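Local coordinates for protein papillomavirus transcription factor E2 (Human papillomavirus type 18, PDB 1QQH) that regulates viral transcription, its N-terminal activation domain probably also serving in viral DNA replication as in other papillomavirus E2 proteins, at residues A[50-55]-A[120-125]. The protein carries 1 engineered substitution. Numbering follows the deposited sequence.
Sequences QTVQVY and WEVHFG
Tyr55 and His123 both carry CG anti to their own carbonyl carbon (chi1 -58° and -67°), which brings their rings together on one face of the sheet. The pair is edge-to-face. The Tyr55 edge points at the His123 face, with the planes at 51°. CE1 of Tyr55 comes to 3.2 Å from ND1 of His123. The imidazole is also held from its far nitrogen: His123 NE2 donates to Glu121 OE1 (2.8 Å), on the anti side but well out of the carboxylate plane. A water donates to Gln53 OE1 and hydrogen-bonds Tyr55 OH along one strand; its bond across to His123 ND1 is weak.

Beneath this polar face the strands run antiparallel, as part of the beta-sheet of the E2 activation domain. Gln53 pairs with His123, and Tyr55 with Glu121, each through two backbone hydrogen bonds. His123 N lies 2.7 Å from Gln53 O.

The other face is mostly apolar. Val52 CG2 sits over the Phe124 ring in a CH-pi contact, 4.3 Å from its centroid. The aliphatic CG of Gln50 meets the edge of that ring at CE2. Val52 CG1 touches Val122 CG1, while Val54 CG1 lies beside Trp120 CD1.

Val88 of strand 81-89 and Phe107 of helix 107-111 pack against this buried valine face. Strand 63-75 pairs with the other edge of strand 45-56, which places the latter between 63-75 and 120-124.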
loop_
_atom_site.group_PDB
_atom_site.type_symbol
_atom_site.label_atom_id
_atom_site.label_comp_id
_atom_site.label_asym_id
_atom_site.label_seq_id
_atom_site.Cartn_x
_atom_site.Cartn_y
_atom_site.Cartn_z
ATOM N N GLN A 50 -14.707 -9.830 -9.252
ATOM C CA GLN A 50 -15.351 -10.912 -9.989
ATOM C C GLN A 50 -16.359 -10.276 -10.942
ATOM O O GLN A 50 -17.118 -9.394 -10.555
ATOM C CB GLN A 50 -16.074 -11.845 -9.021
ATOM C CG GLN A 50 -15.968 -13.315 -9.377
ATOM C CD GLN A 50 -14.550 -13.829 -9.247
ATOM O OE1 GLN A 50 -13.923 -13.678 -8.196
ATOM N NE2 GLN A 50 -14.034 -14.440 -10.314
ATOM N N THR A 51 -16.361 -10.740 -12.183
ATOM C CA THR A 51 -17.242 -10.220 -13.215
ATOM C C THR A 51 -18.692 -10.663 -13.128
ATOM O O THR A 51 -18.990 -11.861 -13.138
ATOM C CB THR A 51 -16.725 -10.619 -14.614
ATOM O OG1 THR A 51 -15.479 -9.973 -14.855
ATOM C CG2 THR A 51 -17.710 -10.212 -15.702
ATOM N N VAL A 52 -19.591 -9.688 -13.060
ATOM C CA VAL A 52 -21.020 -9.964 -13.038
ATOM C C VAL A 52 -21.582 -9.431 -14.354
ATOM O O VAL A 52 -21.373 -8.265 -14.699
ATOM C CB VAL A 52 -21.731 -9.252 -11.876
ATOM C CG1 VAL A 52 -23.246 -9.362 -12.043
ATOM C CG2 VAL A 52 -21.313 -9.877 -10.563
ATOM N N GLN A 53 -22.276 -10.287 -15.098
ATOM C CA GLN A 53 -22.856 -9.873 -16.370
ATOM C C GLN A 53 -24.351 -9.669 -16.242
ATOM O O GLN A 53 -25.050 -10.497 -15.662
ATOM C CB GLN A 53 -22.622 -10.925 -17.442
ATOM C CG GLN A 53 -21.192 -11.268 -17.708
ATOM C CD GLN A 53 -21.101 -12.410 -18.689
ATOM O OE1 GLN A 53 -21.561 -13.527 -18.407
ATOM N NE2 GLN A 53 -20.521 -12.145 -19.862
ATOM N N VAL A 54 -24.836 -8.564 -16.792
ATOM C CA VAL A 54 -26.255 -8.266 -16.758
ATOM C C VAL A 54 -26.749 -8.059 -18.178
ATOM O O VAL A 54 -26.170 -7.287 -18.941
ATOM C CB VAL A 54 -26.549 -6.992 -15.950
ATOM C CG1 VAL A 54 -28.032 -6.667 -16.022
ATOM C CG2 VAL A 54 -26.125 -7.188 -14.504
ATOM N N TYR A 55 -27.811 -8.769 -18.531
ATOM C CA TYR A 55 -28.405 -8.657 -19.856
ATOM C C TYR A 55 -29.744 -7.942 -19.710
ATOM O O TYR A 55 -30.644 -8.436 -19.033
ATOM C CB TYR A 55 -28.627 -10.043 -20.465
ATOM C CG TYR A 55 -27.369 -10.866 -20.589
ATOM C CD1 TYR A 55 -26.838 -11.538 -19.490
ATOM C CD2 TYR A 55 -26.702 -10.970 -21.804
ATOM C CE1 TYR A 55 -25.673 -12.299 -19.601
ATOM C CE2 TYR A 55 -25.537 -11.726 -21.929
ATOM C CZ TYR A 55 -25.030 -12.388 -20.826
ATOM O OH TYR A 55 -23.883 -13.141 -20.952
ATOM N N TRP A 120 -34.333 -7.506 -16.909
ATOM C CA TRP A 120 -32.911 -7.786 -17.018
ATOM C C TRP A 120 -32.606 -9.143 -16.413
ATOM O O TRP A 120 -33.355 -9.644 -15.575
ATOM C CB TRP A 120 -32.085 -6.687 -16.339
ATOM C CG TRP A 120 -32.173 -6.665 -14.851
ATOM C CD1 TRP A 120 -31.404 -7.376 -13.973
ATOM C CD2 TRP A 120 -33.074 -5.889 -14.057
ATOM N NE1 TRP A 120 -31.768 -7.086 -12.687
ATOM C CE2 TRP A 120 -32.793 -6.178 -12.706
ATOM C CE3 TRP A 120 -34.098 -4.979 -14.358
ATOM C CZ2 TRP A 120 -33.494 -5.592 -11.654
ATOM C CZ3 TRP A 120 -34.797 -4.397 -13.316
ATOM C CH2 TRP A 120 -34.491 -4.705 -11.975
ATOM N N GLU A 121 -31.502 -9.732 -16.854
ATOM C CA GLU A 121 -31.080 -11.041 -16.385
ATOM C C GLU A 121 -29.662 -10.927 -15.830
ATOM O O GLU A 121 -28.794 -10.333 -16.463
ATOM C CB GLU A 121 -31.108 -12.015 -17.560
ATOM C CG GLU A 121 -31.450 -13.446 -17.207
ATOM C CD GLU A 121 -31.565 -14.324 -18.444
ATOM O OE1 GLU A 121 -30.528 -14.577 -19.103
ATOM O OE2 GLU A 121 -32.696 -14.750 -18.763
ATOM N N VAL A 122 -29.430 -11.496 -14.654
ATOM C CA VAL A 122 -28.111 -11.435 -14.029
ATOM C C VAL A 122 -27.363 -12.763 -14.088
ATOM O O VAL A 122 -27.897 -13.810 -13.711
ATOM C CB VAL A 122 -28.212 -11.012 -12.544
ATOM C CG1 VAL A 122 -26.829 -10.819 -11.972
ATOM C CG2 VAL A 122 -29.026 -9.735 -12.413
ATOM N N HIS A 123 -26.124 -12.714 -14.563
ATOM C CA HIS A 123 -25.290 -13.900 -14.651
ATOM C C HIS A 123 -24.018 -13.701 -13.837
ATOM O O HIS A 123 -23.343 -12.681 -13.957
ATOM C CB HIS A 123 -24.909 -14.197 -16.103
ATOM C CG HIS A 123 -26.061 -14.614 -16.965
ATOM N ND1 HIS A 123 -25.888 -15.202 -18.198
ATOM C CD2 HIS A 123 -27.398 -14.519 -16.777
ATOM C CE1 HIS A 123 -27.070 -15.454 -18.733
ATOM N NE2 HIS A 123 -28.003 -15.050 -17.891
ATOM N N PHE A 124 -23.699 -14.676 -12.998
ATOM C CA PHE A 124 -22.494 -14.600 -12.191
ATOM C C PHE A 124 -21.709 -15.866 -12.467
ATOM O O PHE A 124 -22.011 -16.931 -11.923
ATOM C CB PHE A 124 -22.834 -14.515 -10.704
ATOM C CG PHE A 124 -21.664 -14.137 -9.835
ATOM C CD1 PHE A 124 -21.736 -14.275 -8.452
ATOM C CD2 PHE A 124 -20.494 -13.634 -10.394
ATOM C CE1 PHE A 124 -20.662 -13.916 -7.640
ATOM C CE2 PHE A 124 -19.412 -13.273 -9.588
ATOM C CZ PHE A 124 -19.498 -13.416 -8.210
ATOM N N GLY A 125 -20.698 -15.747 -13.322
ATOM C CA GLY A 125 -19.901 -16.904 -13.669
ATOM C C GLY A 125 -20.746 -17.859 -14.484
ATOM O O GLY A 125 -21.239 -17.504 -15.555
HETATM O O HOH W 1 -22.882 -15.546 -19.553
#